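Local coordinates for biofilm-associated surface protein (Staphylococcus aureus, PDB 7C7U), which probably promotes biofilm formation as a calcium-binding, cell wall-attached surface protein of the bacterium, at residues K341-D346 with R353-Q358; T429-G434 with P503-D508; V447-V452 with T483-I488; Q461-I466 with A476-D481; Y496-D501 with N511-V516. All coordinates share one frame; numbering follows the deposited sequence.

Contact 1 of 5, residues K341-D346 with R353-Q358; sequences KDAKYD and RETTKQ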
# COMPACT_ATOMS: atom_id res chain seq x y z
N LYS A 341 -10.11 -2.19 14.32
CA LYS A 341 -10.60 -2.69 15.59
C LYS A 341 -11.14 -1.51 16.39
O LYS A 341 -10.62 -0.39 16.28
CB LYS A 341 -9.51 -3.42 16.37
CG LYS A 341 -10.02 -4.08 17.65
CD LYS A 341 -8.90 -4.52 18.58
CE LYS A 341 -8.40 -3.36 19.42
NZ LYS A 341 -7.72 -3.83 20.66
N ASP A 342 -12.21 -1.73 17.15
CA ASP A 342 -12.86 -0.66 17.91
C ASP A 342 -13.40 0.45 17.01
O ASP A 342 -13.62 1.57 17.49
CB ASP A 342 -11.92 -0.01 18.93
CG ASP A 342 -11.35 -1.00 19.91
OD1 ASP A 342 -10.16 -0.85 20.24
OD2 ASP A 342 -12.07 -1.94 20.32
N ALA A 343 -13.54 0.21 15.71
CA ALA A 343 -14.07 1.26 14.85
C ALA A 343 -15.58 1.35 15.05
O ALA A 343 -16.25 0.35 15.34
CB ALA A 343 -13.74 1.01 13.38
N LYS A 344 -16.12 2.55 14.89
CA LYS A 344 -17.55 2.75 14.97
C LYS A 344 -18.10 3.03 13.58
O LYS A 344 -17.37 3.51 12.70
CB LYS A 344 -17.92 3.90 15.92
CG LYS A 344 -17.51 3.70 17.39
CD LYS A 344 -17.84 4.96 18.19
CE LYS A 344 -17.26 4.97 19.59
NZ LYS A 344 -18.06 4.15 20.55
N TYR A 345 -19.38 2.72 13.38
CA TYR A 345 -20.04 2.88 12.10
C TYR A 345 -21.32 3.67 12.30
O TYR A 345 -21.95 3.60 13.36
CB TYR A 345 -20.33 1.51 11.46
CG TYR A 345 -19.07 0.71 11.23
CD1 TYR A 345 -18.41 0.76 10.00
CD2 TYR A 345 -18.52 -0.06 12.24
CE1 TYR A 345 -17.23 0.05 9.80
CE2 TYR A 345 -17.35 -0.77 12.04
CZ TYR A 345 -16.71 -0.71 10.82
OH TYR A 345 -15.55 -1.42 10.64
N ASP A 346 -21.70 4.45 11.29
CA ASP A 346 -22.87 5.31 11.41
C ASP A 346 -24.15 4.51 11.14
O ASP A 346 -24.12 3.28 10.97
CB ASP A 346 -22.74 6.53 10.50
CG ASP A 346 -22.75 6.19 9.01
OD1 ASP A 346 -23.19 5.09 8.62
OD2 ASP A 346 -22.30 7.06 8.23
N ARG A 353 -14.53 7.54 10.12
CA ARG A 353 -13.09 7.51 9.86
C ARG A 353 -12.27 7.92 11.09
O ARG A 353 -11.15 7.43 11.29
CB ARG A 353 -12.80 8.43 8.68
CG ARG A 353 -13.55 8.02 7.42
CD ARG A 353 -13.19 8.88 6.23
NE ARG A 353 -11.78 9.19 6.13
CZ ARG A 353 -11.27 10.41 6.23
NH1 ARG A 353 -12.06 11.46 6.43
NH2 ARG A 353 -9.97 10.60 6.10
N GLU A 354 -12.83 8.81 11.91
CA GLU A 354 -12.21 9.23 13.16
C GLU A 354 -12.07 8.09 14.15
O GLU A 354 -11.33 8.23 15.13
CB GLU A 354 -13.07 10.35 13.79
CG GLU A 354 -12.98 11.68 13.06
CD GLU A 354 -13.89 11.79 11.83
OE1 GLU A 354 -14.57 10.78 11.47
OE2 GLU A 354 -13.92 12.89 11.22
N THR A 355 -12.79 6.98 13.96
CA THR A 355 -12.71 5.86 14.88
C THR A 355 -11.75 4.76 14.43
O THR A 355 -11.68 3.72 15.08
CB THR A 355 -14.08 5.24 15.13
OG1 THR A 355 -14.57 4.65 13.92
CG2 THR A 355 -15.08 6.31 15.63
N THR A 356 -11.03 4.93 13.32
CA THR A 356 -10.08 3.91 12.90
C THR A 356 -8.65 4.37 13.14
O THR A 356 -8.38 5.56 13.34
CB THR A 356 -10.29 3.51 11.43
OG1 THR A 356 -9.63 2.26 11.18
CG2 THR A 356 -9.72 4.54 10.45
N LYS A 357 -7.73 3.40 13.19
CA LYS A 357 -6.31 3.72 13.34
C LYS A 357 -5.70 4.05 11.98
O LYS A 357 -6.01 3.42 10.97
CB LYS A 357 -5.56 2.55 13.99
CG LYS A 357 -5.93 2.27 15.45
CD LYS A 357 -4.97 1.22 16.05
CE LYS A 357 -5.44 0.74 17.43
NZ LYS A 357 -6.31 -0.47 17.33
N GLN A 358 -4.83 5.06 11.95
CA GLN A 358 -4.08 5.36 10.73
C GLN A 358 -2.84 4.48 10.58
O GLN A 358 -2.37 4.26 9.45
CB GLN A 358 -3.67 6.83 10.72
CG GLN A 358 -3.14 7.32 9.37
CD GLN A 358 -2.65 8.75 9.42
OE1 GLN A 358 -2.35 9.25 10.50
NE2 GLN A 358 -2.54 9.40 8.27

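Contact 2 of 5, residues T429-G434 with P503-D508; sequences TSPLVG and PNYDND. With CA (calcium ion), chain G.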
# COMPACT_ATOMS: atom_id res chain seq x y z
N THR A 429 -19.93 -1.56 -4.37
CA THR A 429 -19.78 -0.82 -5.61
C THR A 429 -18.31 -0.52 -5.82
O THR A 429 -17.52 -0.47 -4.86
CB THR A 429 -20.57 0.50 -5.60
OG1 THR A 429 -20.34 1.19 -4.35
CG2 THR A 429 -22.05 0.25 -5.78
N SER A 430 -17.97 -0.26 -7.06
CA SER A 430 -16.59 0.07 -7.37
C SER A 430 -16.20 1.41 -6.75
O SER A 430 -16.90 2.42 -6.93
CB SER A 430 -16.37 0.10 -8.86
OG SER A 430 -15.20 0.82 -9.13
N PRO A 431 -15.08 1.45 -6.02
CA PRO A 431 -14.53 2.71 -5.52
C PRO A 431 -13.79 3.51 -6.59
O PRO A 431 -13.20 4.56 -6.28
CB PRO A 431 -13.55 2.22 -4.44
CG PRO A 431 -12.99 0.93 -5.05
CD PRO A 431 -14.15 0.32 -5.85
N LEU A 432 -13.75 2.99 -7.81
CA LEU A 432 -13.11 3.64 -8.94
C LEU A 432 -14.12 4.24 -9.90
O LEU A 432 -13.72 4.79 -10.93
CB LEU A 432 -12.21 2.64 -9.67
CG LEU A 432 -11.26 1.88 -8.74
CD1 LEU A 432 -10.33 0.92 -9.51
CD2 LEU A 432 -10.45 2.89 -7.93
N VAL A 433 -15.41 4.13 -9.60
CA VAL A 433 -16.47 4.53 -10.52
C VAL A 433 -17.44 5.43 -9.75
O VAL A 433 -18.17 4.96 -8.87
CB VAL A 433 -17.21 3.32 -11.10
CG1 VAL A 433 -18.41 3.77 -11.99
CG2 VAL A 433 -16.25 2.43 -11.89
N GLY A 434 -17.47 6.71 -10.10
CA GLY A 434 -18.40 7.65 -9.49
C GLY A 434 -19.85 7.52 -9.93
O GLY A 434 -20.27 6.47 -10.42
N PRO A 503 -17.57 -5.50 -13.76
CA PRO A 503 -17.51 -6.96 -13.58
C PRO A 503 -16.92 -7.40 -12.24
O PRO A 503 -16.94 -8.60 -11.93
CB PRO A 503 -16.60 -7.42 -14.73
CG PRO A 503 -15.74 -6.25 -15.01
CD PRO A 503 -16.58 -5.01 -14.73
N ASN A 504 -16.37 -6.48 -11.45
CA ASN A 504 -15.69 -6.86 -10.22
C ASN A 504 -16.49 -6.59 -8.97
O ASN A 504 -16.02 -6.90 -7.87
CB ASN A 504 -14.34 -6.15 -10.13
CG ASN A 504 -13.34 -6.71 -11.09
OD1 ASN A 504 -13.24 -7.92 -11.26
ND2 ASN A 504 -12.60 -5.83 -11.75
N TYR A 505 -17.68 -6.01 -9.10
CA TYR A 505 -18.49 -5.64 -7.96
C TYR A 505 -19.93 -6.05 -8.20
O TYR A 505 -20.42 -6.02 -9.33
CB TYR A 505 -18.38 -4.13 -7.69
CG TYR A 505 -16.99 -3.75 -7.23
CD1 TYR A 505 -16.69 -3.69 -5.88
CD2 TYR A 505 -15.98 -3.50 -8.15
CE1 TYR A 505 -15.41 -3.36 -5.45
CE2 TYR A 505 -14.70 -3.18 -7.73
CZ TYR A 505 -14.42 -3.11 -6.38
OH TYR A 505 -13.14 -2.78 -5.97
N ASP A 506 -20.61 -6.43 -7.12
CA ASP A 506 -21.96 -6.96 -7.23
C ASP A 506 -22.96 -5.88 -7.66
O ASP A 506 -23.92 -6.20 -8.37
CB ASP A 506 -22.40 -7.57 -5.90
CG ASP A 506 -21.68 -8.87 -5.58
OD1 ASP A 506 -20.92 -9.38 -6.42
OD2 ASP A 506 -21.92 -9.40 -4.47
N ASN A 507 -22.76 -4.63 -7.25
CA ASN A 507 -23.77 -3.58 -7.42
C ASN A 507 -23.29 -2.50 -8.39
O ASN A 507 -22.10 -2.21 -8.49
CB ASN A 507 -24.12 -2.94 -6.08
CG ASN A 507 -24.88 -3.89 -5.17
OD1 ASN A 507 -25.61 -4.75 -5.64
ND2 ASN A 507 -24.68 -3.75 -3.86
N ASP A 508 -24.25 -1.90 -9.10
CA ASP A 508 -23.95 -0.87 -10.09
C ASP A 508 -23.97 0.51 -9.45
O ASP A 508 -24.65 0.73 -8.44
CB ASP A 508 -24.98 -0.90 -11.23
CG ASP A 508 -25.07 -2.25 -11.91
OD1 ASP A 508 -24.09 -3.04 -11.83
OD2 ASP A 508 -26.12 -2.53 -12.52
CA CA G . -18.00 4.56 -6.58
O HOH W 1 -19.95 -0.79 -9.11

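Contact 3 of 5, residues V447-V452 with T483-I488; sequences VVSGSV and TFSVSI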
# COMPACT_ATOMS: atom_id res chain seq x y z
N VAL A 447 -31.35 7.72 -28.07
CA VAL A 447 -30.07 7.53 -27.39
C VAL A 447 -30.13 8.23 -26.03
O VAL A 447 -30.60 9.37 -25.92
CB VAL A 447 -28.87 8.06 -28.20
CG1 VAL A 447 -27.51 7.71 -27.50
CG2 VAL A 447 -28.87 7.51 -29.63
N VAL A 448 -29.65 7.55 -24.99
CA VAL A 448 -29.39 8.15 -23.68
C VAL A 448 -27.90 8.45 -23.63
O VAL A 448 -27.08 7.53 -23.64
CB VAL A 448 -29.79 7.21 -22.53
CG1 VAL A 448 -29.42 7.85 -21.15
CG2 VAL A 448 -31.25 6.85 -22.59
N SER A 449 -27.55 9.74 -23.60
CA SER A 449 -26.16 10.18 -23.57
C SER A 449 -25.80 10.71 -22.19
O SER A 449 -26.60 11.40 -21.55
CB SER A 449 -25.91 11.26 -24.62
OG SER A 449 -26.27 10.80 -25.91
N GLY A 450 -24.57 10.42 -21.76
CA GLY A 450 -24.08 10.94 -20.50
C GLY A 450 -22.65 10.51 -20.26
O GLY A 450 -21.93 10.15 -21.19
N SER A 451 -22.25 10.53 -19.00
CA SER A 451 -20.87 10.21 -18.63
C SER A 451 -20.84 9.77 -17.17
O SER A 451 -21.81 9.93 -16.42
CB SER A 451 -19.95 11.41 -18.83
OG SER A 451 -20.33 12.46 -17.95
N VAL A 452 -19.70 9.22 -16.76
CA VAL A 452 -19.54 8.78 -15.38
C VAL A 452 -18.05 8.87 -15.05
O VAL A 452 -17.21 8.54 -15.90
CB VAL A 452 -20.13 7.38 -15.18
CG1 VAL A 452 -19.52 6.39 -16.16
CG2 VAL A 452 -19.97 6.91 -13.73
N THR A 483 -17.62 8.59 -21.10
CA THR A 483 -18.86 8.87 -21.83
C THR A 483 -19.55 7.58 -22.27
O THR A 483 -18.93 6.52 -22.42
CB THR A 483 -18.59 9.72 -23.07
OG1 THR A 483 -17.73 9.01 -23.97
CG2 THR A 483 -17.95 11.05 -22.69
N PHE A 484 -20.87 7.68 -22.49
CA PHE A 484 -21.63 6.56 -23.01
C PHE A 484 -22.80 7.05 -23.87
O PHE A 484 -23.29 8.17 -23.71
CB PHE A 484 -22.14 5.63 -21.90
CG PHE A 484 -22.88 6.34 -20.80
CD1 PHE A 484 -24.23 6.65 -20.94
CD2 PHE A 484 -22.25 6.67 -19.62
CE1 PHE A 484 -24.92 7.30 -19.92
CE2 PHE A 484 -22.93 7.30 -18.60
CZ PHE A 484 -24.26 7.62 -18.75
N SER A 485 -23.24 6.17 -24.76
CA SER A 485 -24.35 6.42 -25.69
C SER A 485 -25.10 5.10 -25.80
O SER A 485 -24.63 4.17 -26.46
CB SER A 485 -23.84 6.89 -27.04
OG SER A 485 -22.93 7.96 -26.88
N VAL A 486 -26.22 5.00 -25.09
CA VAL A 486 -27.01 3.78 -25.03
C VAL A 486 -28.17 3.91 -26.01
O VAL A 486 -29.00 4.82 -25.87
CB VAL A 486 -27.55 3.52 -23.61
CG1 VAL A 486 -28.36 2.24 -23.59
CG2 VAL A 486 -26.39 3.49 -22.57
N SER A 487 -28.25 3.00 -26.97
CA SER A 487 -29.38 2.96 -27.90
C SER A 487 -30.62 2.42 -27.20
O SER A 487 -30.54 1.41 -26.48
CB SER A 487 -29.04 2.10 -29.13
OG SER A 487 -28.15 2.77 -29.99
N ILE A 488 -31.75 3.10 -27.38
CA ILE A 488 -33.03 2.69 -26.81
C ILE A 488 -34.13 2.90 -27.85
O ILE A 488 -33.97 3.69 -28.79
CB ILE A 488 -33.38 3.48 -25.53
CG1 ILE A 488 -33.60 4.96 -25.88
CG2 ILE A 488 -32.31 3.28 -24.42
CD1 ILE A 488 -34.21 5.77 -24.77
O HOH W 2 -24.44 9.90 -27.60

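Contact 4 of 5, residues Q461-I466 with A476-D481; sequences QTAKVI and ATVNSD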
# COMPACT_ATOMS: atom_id res chain seq x y z
N GLN A 461 -16.70 -0.89 -18.07
CA GLN A 461 -18.05 -0.80 -17.54
C GLN A 461 -19.08 -0.99 -18.66
O GLN A 461 -18.81 -0.71 -19.83
CB GLN A 461 -18.30 0.54 -16.86
CG GLN A 461 -17.18 1.00 -15.95
CD GLN A 461 -17.14 0.23 -14.65
OE1 GLN A 461 -18.18 -0.00 -14.02
NE2 GLN A 461 -15.95 -0.17 -14.24
N THR A 462 -20.26 -1.47 -18.26
CA THR A 462 -21.42 -1.53 -19.13
C THR A 462 -22.52 -0.65 -18.56
O THR A 462 -22.89 -0.77 -17.39
CB THR A 462 -21.92 -2.98 -19.29
OG1 THR A 462 -20.85 -3.78 -19.81
CG2 THR A 462 -23.13 -3.04 -20.25
N ALA A 463 -23.05 0.24 -19.39
CA ALA A 463 -24.15 1.10 -19.01
C ALA A 463 -25.46 0.47 -19.46
O ALA A 463 -25.56 -0.06 -20.57
CB ALA A 463 -24.01 2.50 -19.62
N LYS A 464 -26.45 0.54 -18.59
CA LYS A 464 -27.77 -0.03 -18.82
C LYS A 464 -28.82 1.03 -18.52
O LYS A 464 -28.72 1.74 -17.52
CB LYS A 464 -28.02 -1.26 -17.93
CG LYS A 464 -26.92 -2.32 -17.94
CD LYS A 464 -26.91 -3.03 -16.61
CE LYS A 464 -25.98 -4.22 -16.58
NZ LYS A 464 -25.95 -4.78 -15.19
N VAL A 465 -29.81 1.12 -19.40
CA VAL A 465 -31.01 1.92 -19.15
C VAL A 465 -32.13 0.97 -18.75
O VAL A 465 -32.44 0.01 -19.47
CB VAL A 465 -31.38 2.78 -20.37
CG1 VAL A 465 -32.67 3.57 -20.11
CG2 VAL A 465 -30.23 3.73 -20.71
N ILE A 466 -32.69 1.20 -17.57
CA ILE A 466 -33.66 0.32 -16.94
C ILE A 466 -34.88 1.16 -16.56
O ILE A 466 -34.72 2.24 -15.97
CB ILE A 466 -33.07 -0.38 -15.70
CG1 ILE A 466 -31.77 -1.12 -16.03
CG2 ILE A 466 -34.07 -1.34 -15.07
CD1 ILE A 466 -30.98 -1.50 -14.79
N ALA A 476 -24.93 -0.52 -23.35
CA ALA A 476 -23.77 -0.14 -24.15
C ALA A 476 -22.51 -0.25 -23.31
O ALA A 476 -22.56 -0.31 -22.08
CB ALA A 476 -23.91 1.28 -24.70
N THR A 477 -21.36 -0.25 -23.99
CA THR A 477 -20.08 -0.19 -23.31
C THR A 477 -19.69 1.26 -23.07
O THR A 477 -19.71 2.08 -24.00
CB THR A 477 -18.98 -0.90 -24.10
OG1 THR A 477 -19.31 -2.29 -24.25
CG2 THR A 477 -17.63 -0.80 -23.37
N VAL A 478 -19.33 1.58 -21.83
CA VAL A 478 -18.83 2.91 -21.51
C VAL A 478 -17.45 3.08 -22.13
O VAL A 478 -16.59 2.20 -22.00
CB VAL A 478 -18.79 3.13 -19.99
CG1 VAL A 478 -18.48 4.59 -19.65
CG2 VAL A 478 -20.10 2.69 -19.35
N ASN A 479 -17.25 4.20 -22.82
CA ASN A 479 -15.94 4.52 -23.38
C ASN A 479 -14.94 4.77 -22.26
O ASN A 479 -15.30 4.99 -21.10
CB ASN A 479 -16.04 5.75 -24.28
CG ASN A 479 -17.16 5.64 -25.28
OD1 ASN A 479 -17.28 4.64 -25.98
ND2 ASN A 479 -18.02 6.67 -25.35
N SER A 480 -13.65 4.73 -22.61
CA SER A 480 -12.63 4.84 -21.57
C SER A 480 -12.64 6.21 -20.91
O SER A 480 -12.29 6.34 -19.74
CB SER A 480 -11.24 4.53 -22.13
OG SER A 480 -10.69 5.66 -22.78
N ASP A 481 -13.10 7.25 -21.62
CA ASP A 481 -13.17 8.59 -21.04
C ASP A 481 -14.42 8.80 -20.17
O ASP A 481 -14.66 9.93 -19.73
CB ASP A 481 -13.10 9.65 -22.15
CG ASP A 481 -14.32 9.63 -23.09
OD1 ASP A 481 -15.25 8.80 -22.91
OD2 ASP A 481 -14.34 10.45 -24.04
O HOH W 3 -15.57 1.47 -19.29

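Contact 5 of 5, residues Y496-D501 with N511-V516; sequences YTIAID and NTFEIV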
# COMPACT_ATOMS: atom_id res chain seq x y z
N TYR A 496 -36.33 6.76 -15.38
CA TYR A 496 -35.46 5.65 -15.76
C TYR A 496 -34.18 5.68 -14.94
O TYR A 496 -33.78 6.73 -14.42
CB TYR A 496 -35.12 5.73 -17.26
CG TYR A 496 -36.27 5.36 -18.15
CD1 TYR A 496 -37.39 6.18 -18.26
CD2 TYR A 496 -36.24 4.18 -18.89
CE1 TYR A 496 -38.48 5.83 -19.09
CE2 TYR A 496 -37.30 3.82 -19.72
CZ TYR A 496 -38.42 4.65 -19.81
OH TYR A 496 -39.46 4.29 -20.62
N THR A 497 -33.55 4.51 -14.81
CA THR A 497 -32.25 4.38 -14.15
C THR A 497 -31.16 4.22 -15.21
O THR A 497 -31.32 3.44 -16.15
CB THR A 497 -32.22 3.16 -13.22
OG1 THR A 497 -33.28 3.25 -12.27
CG2 THR A 497 -30.87 3.05 -12.50
N ILE A 498 -30.07 4.97 -15.04
CA ILE A 498 -28.84 4.72 -15.78
C ILE A 498 -27.90 4.02 -14.81
O ILE A 498 -27.50 4.60 -13.78
CB ILE A 498 -28.23 6.00 -16.36
CG1 ILE A 498 -26.86 5.70 -17.01
CG2 ILE A 498 -28.15 7.15 -15.36
CD1 ILE A 498 -26.97 4.73 -18.21
N ALA A 499 -27.58 2.76 -15.10
CA ALA A 499 -26.78 1.91 -14.22
C ALA A 499 -25.47 1.56 -14.89
O ALA A 499 -25.46 1.15 -16.06
CB ALA A 499 -27.54 0.63 -13.85
N ILE A 500 -24.37 1.72 -14.14
CA ILE A 500 -23.02 1.45 -14.61
C ILE A 500 -22.51 0.20 -13.90
O ILE A 500 -22.29 0.20 -12.68
CB ILE A 500 -22.08 2.64 -14.36
CG1 ILE A 500 -22.76 3.95 -14.76
CG2 ILE A 500 -20.79 2.47 -15.16
CD1 ILE A 500 -23.09 4.08 -16.23
N ASP A 501 -22.30 -0.86 -14.68
CA ASP A 501 -22.04 -2.20 -14.18
C ASP A 501 -20.57 -2.53 -14.36
O ASP A 501 -20.06 -2.54 -15.49
CB ASP A 501 -22.94 -3.21 -14.90
CG ASP A 501 -22.82 -4.64 -14.37
OD1 ASP A 501 -21.82 -4.99 -13.72
OD2 ASP A 501 -23.75 -5.43 -14.64
N ASN A 511 -27.94 6.34 -11.21
CA ASN A 511 -28.60 7.63 -11.12
C ASN A 511 -29.92 7.48 -11.88
O ASN A 511 -30.13 6.49 -12.59
CB ASN A 511 -27.72 8.75 -11.69
CG ASN A 511 -28.13 10.14 -11.21
OD1 ASN A 511 -29.02 10.29 -10.38
ND2 ASN A 511 -27.48 11.16 -11.75
N THR A 512 -30.81 8.46 -11.73
CA THR A 512 -32.06 8.48 -12.48
C THR A 512 -32.12 9.67 -13.42
O THR A 512 -31.52 10.72 -13.17
CB THR A 512 -33.29 8.50 -11.56
OG1 THR A 512 -33.18 9.60 -10.65
CG2 THR A 512 -33.40 7.18 -10.80
N PHE A 513 -32.85 9.49 -14.52
CA PHE A 513 -33.11 10.56 -15.47
C PHE A 513 -34.54 10.40 -15.95
O PHE A 513 -35.20 9.39 -15.68
CB PHE A 513 -32.12 10.56 -16.64
CG PHE A 513 -32.24 9.38 -17.57
CD1 PHE A 513 -31.62 8.17 -17.27
CD2 PHE A 513 -32.99 9.47 -18.74
CE1 PHE A 513 -31.73 7.08 -18.13
CE2 PHE A 513 -33.10 8.39 -19.59
CZ PHE A 513 -32.47 7.19 -19.29
N GLU A 514 -35.03 11.40 -16.68
CA GLU A 514 -36.40 11.41 -17.15
C GLU A 514 -36.49 11.27 -18.66
O GLU A 514 -35.71 11.87 -19.41
CB GLU A 514 -37.11 12.70 -16.71
CG GLU A 514 -37.14 12.86 -15.19
CD GLU A 514 -38.10 11.88 -14.53
OE1 GLU A 514 -39.20 11.64 -15.08
OE2 GLU A 514 -37.74 11.35 -13.46
N ILE A 515 -37.42 10.43 -19.11
CA ILE A 515 -37.92 10.46 -20.48
C ILE A 515 -39.25 11.20 -20.43
O ILE A 515 -40.18 10.77 -19.73
CB ILE A 515 -38.03 9.05 -21.07
CG1 ILE A 515 -36.65 8.37 -21.01
CG2 ILE A 515 -38.54 9.06 -22.53
CD1 ILE A 515 -36.50 7.15 -21.91
N VAL A 516 -39.31 12.35 -21.09
CA VAL A 516 -40.43 13.26 -20.94
C VAL A 516 -41.26 13.26 -22.22
O VAL A 516 -40.83 12.77 -23.26
CB VAL A 516 -39.95 14.69 -20.59
CG1 VAL A 516 -39.06 14.66 -19.33
CG2 VAL A 516 -39.20 15.31 -21.77

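Contact 1 of 5, residues K341-D346 with R353-Q358
Thr355 reaches Lys344 through both branches of its side chain. A chi1 of 66° puts OG1 between its own backbone N and carbonyl carbon, and CG2 opposite the carbonyl carbon. OG1 accepts the backbone N-H of Lys344, with N to OG1 at 2.8 Å and a nearly straight angle of 165°. The same hydroxyl is also bonded to Ile352 O, so it is gripped twice within the loop between strands 323-331 and 359-369. CG2 meets Lys344 CB at 3.7 Å, the two side chains crossing at about a right angle before the lysine leads off. Next to this bond, Ala343 CA makes a CA-H...O contact of 3.4 Å with Thr355 O, while the methyl of Ala343 lies beside OG1.

Farther along, Lys341 and Lys357 run side by side in the same direction. Their NZ atoms are 4.9 Å apart, an approach that Asp342 probably makes tolerable: its OD1 lies 3.9 Å from Lys341 NZ, a long salt bridge, and 4.8 Å from Lys357 NZ. Lys357 NZ also has a long, weak ion pair with Glu360. The chemistry is therefore lopsided: one direct, well-aligned hydrogen bond fixes the loop crossing at Thr355, whereas the charged end probably rests on loose electrostatics.

Contact 2 of 5, residues T429-G434 with P503-D508
Tyr505 sets one ring face over Ser430, with Thr429 O and Pro431 CD approaching obliquely. From its CB, which comes nearest Ser430 N, the chain leaves with CG opposite the carbonyl carbon (chi1 -67°), and CG itself faces that same nitrogen. On one flank CD1 lies 3.5 Å from Thr429 O, and CE1 follows beside this oxygen. On the other, CD2 touches Ser430 CB at 3.7 Å and CE2 passes Ser430 CA. That CA stands over the ring centre, 3.7 Å from the Tyr505 centroid and only 9° off the normal, a CH-pi contact. CZ and then OH end on the proline, OH being 3.3 Å from Pro431 CD.

No direct hydrogen bond joins the segments. Instead a water accepts from Ser430 N at 2.9 Å and donates to Asn507 O at 2.7 Å. Beyond the tyrosine, Ser430 begins a type I turn running to Val433, and its OG accepts from Leu432 N, an ST turn. This turn presents Ser430 O and Val433 O to the calcium ion at 2.4 and 2.3 Å.

Asp414, Asp416, Glu423 and Glu509 complete the site. The first three also bind the adjacent calcium ion, together with Asp412 and Lys418; the Asp412-x-Asp414-x-Asp416 spacing, with Glu423 at the twelfth position, is typical of EF-hand-like calcium loops, here extended to a paired-ion site.

Contact 3 of 5, residues V447-V452 with T483-I488
Val448 and Val486 form a hydrogen-bonded antiparallel pair: Val448 N donates to Val486 O at 2.9 Å, and Val486 N returns the bond to Val448 O at 3.0 Å with an angle of 174°. Two residues on, Gly450 and Phe484 repeat the pattern less regularly. Gly450 N reaches Phe484 O at 3.2 Å, and Phe484 N meets Gly450 O at 3.0 Å from 38° out of the carbonyl plane. Each of the four oxygens also receives a CA-H...O contact from across the ladder, from Val447, Ser485, Ser449 or Thr483.

On the face carrying Ser449 and Ser485, one water bridges the two hydroxyls, 2.6 Å from Ser449 OG and 2.6 Å from Ser485 OG. Ser449 OG has a further partner in Thr566 OG1, which also bonds Val447 O, while Thr483 OG1 is bonded to Asn479 and Asp481.

The other face is apolar. With chi1 at 52°, Phe484 CG lies between backbone N and carbonyl carbon, which turns the ring across the ladder onto Gly450 CA, a CH-pi contact 4.1 Å from the centroid. Val448 CG2 touches Ile488 CD1 at 3.8 Å. Where edge strand 483-487 joins 447-451, polar bonding is thus divided: amides serve the ladder, hydroxyls bind water and neighbouring loops, and the Phe484 face is left to apolar and CH-pi contact.

Contact 4 of 5, residues Q461-I466 with A476-D481
Val478 turns CG1 opposite its backbone N (chi1 -171°), which leaves CG2 beside that nitrogen and directed at Gln461 and Ala463. CG2 touches Gln461 CB at 3.8 Å and Ala463 CB at 3.9 Å, so that one methyl touches both residues of 461-466. Of the Gln461 side chain, CB makes this contact, and the methyl also lies by Gln461 O; a bend at chi2 carries the amide away, where NE2 bonds to Ala459 O. On the reverse face of the ladder, Thr462 has chi1 -57°, placing CG2 opposite its backbone N and 3.3 Å from Ala476 O.

The backbones form the open end of the beta hairpin of strands 462-466 and 472-477. Ala463 and Ala476 are a hydrogen-bonded pair: Ala463 N to Ala476 O measures 2.8 Å, with the donor nearly in line with the carbonyl, and Ala476 N to Ala463 O measures 2.9 Å. Thr462 and Thr477 follow as the non-hydrogen-bonded pair. Val478 N then donates to Gln461 O at 3.1 Å, from 41° out of the carbonyl plane. Between the same two residues the return link is made by a water, which accepts from Gln461 N at 2.9 Å and donates to Val478 O at 3.0 Å; its insertion marks where the ladder opens.

Val486 of strand 483-487 packs against both alanines. The chemistry implies a stepwise end to the pairing: two direct bonds at the alanine pair, then one direct and one water-mediated link at Gln461 and Val478, while the Val478 methyl remains in apolar contact with Gln461 CB and Ala463 CB.

Contact 5 of 5, residues Y496-D501 with N511-V516
Ile515 lays CD1 over the centre of the Tyr496 ring, 3.7 Å from the centroid and 13° off the ring normal, a CH-pi contact in which CG1 also shares the face, near Tyr496 CD1. The two residues belong to the antiparallel hairpin of strands 494-501 and 509-516, the sixth and seventh strands of a domain whose strand order is consistent with an immunoglobulin-like beta sandwich. The short strand axes make an angle of 139°, a marked departure from exact antiparallel.

Phe513 takes up the other end of the tyrosine side chain, at CB. Tyr496 CB lies over the face of the Phe513 ring, 3.9 Å from that centroid, because Phe513 CG takes the position between backbone N and carbonyl carbon and thereby brings the ring across to the neighbouring strand. The aromatic rings themselves barely overlap: their centroids are 6.0 Å apart, with planes at 29°. Ile498 CB borders the same phenylalanine at CE1. The far end of Tyr496 is tied by its OH to Pro492 O.

Two hydrogen-bonded pairs join the strands. Tyr496 N to Phe513 O is 2.9 Å and nearly straight, and Phe513 N to Tyr496 O is also 2.9 Å. Ile498 N reaches Asn511 O at 2.9 Å, and Asn511 N reaches Ile498 O at 3.1 Å. Asn511 extends the connection through ND2 to Pro436 O. Between the two pairs, where Thr497 faces Thr512, the strands are joined by CA-H...O contacts, the closer being Thr512 CA to Tyr496 O at 3.1 Å.

Contacts 3, 4 and 5 belong to one beta-sandwich domain and share its core: Val448 CG2 meets Val465 CG2 at 3.8 Å and Phe513 CZ at 3.5 Å, and Phe484 CZ meets Ile498 CG1 at 3.7 Å. Strands 462-466 and 494-501 are neighbours, and contacts 4 and 5 also join through a probable hydrogen bond, Asp501 N to Thr462 O at 2.8 Å. Contact 2, with its calcium ion, sits where this domain meets the calcium-binding region; Val433 CG1 packs on Val452 CG2 at 3.9 Å. Contact 1 stands apart, its centre about 23 Å from that of contact 2 and their nearest atoms about 13 Å apart, the side chain of Lys357 about 11 Å from a calcium ion.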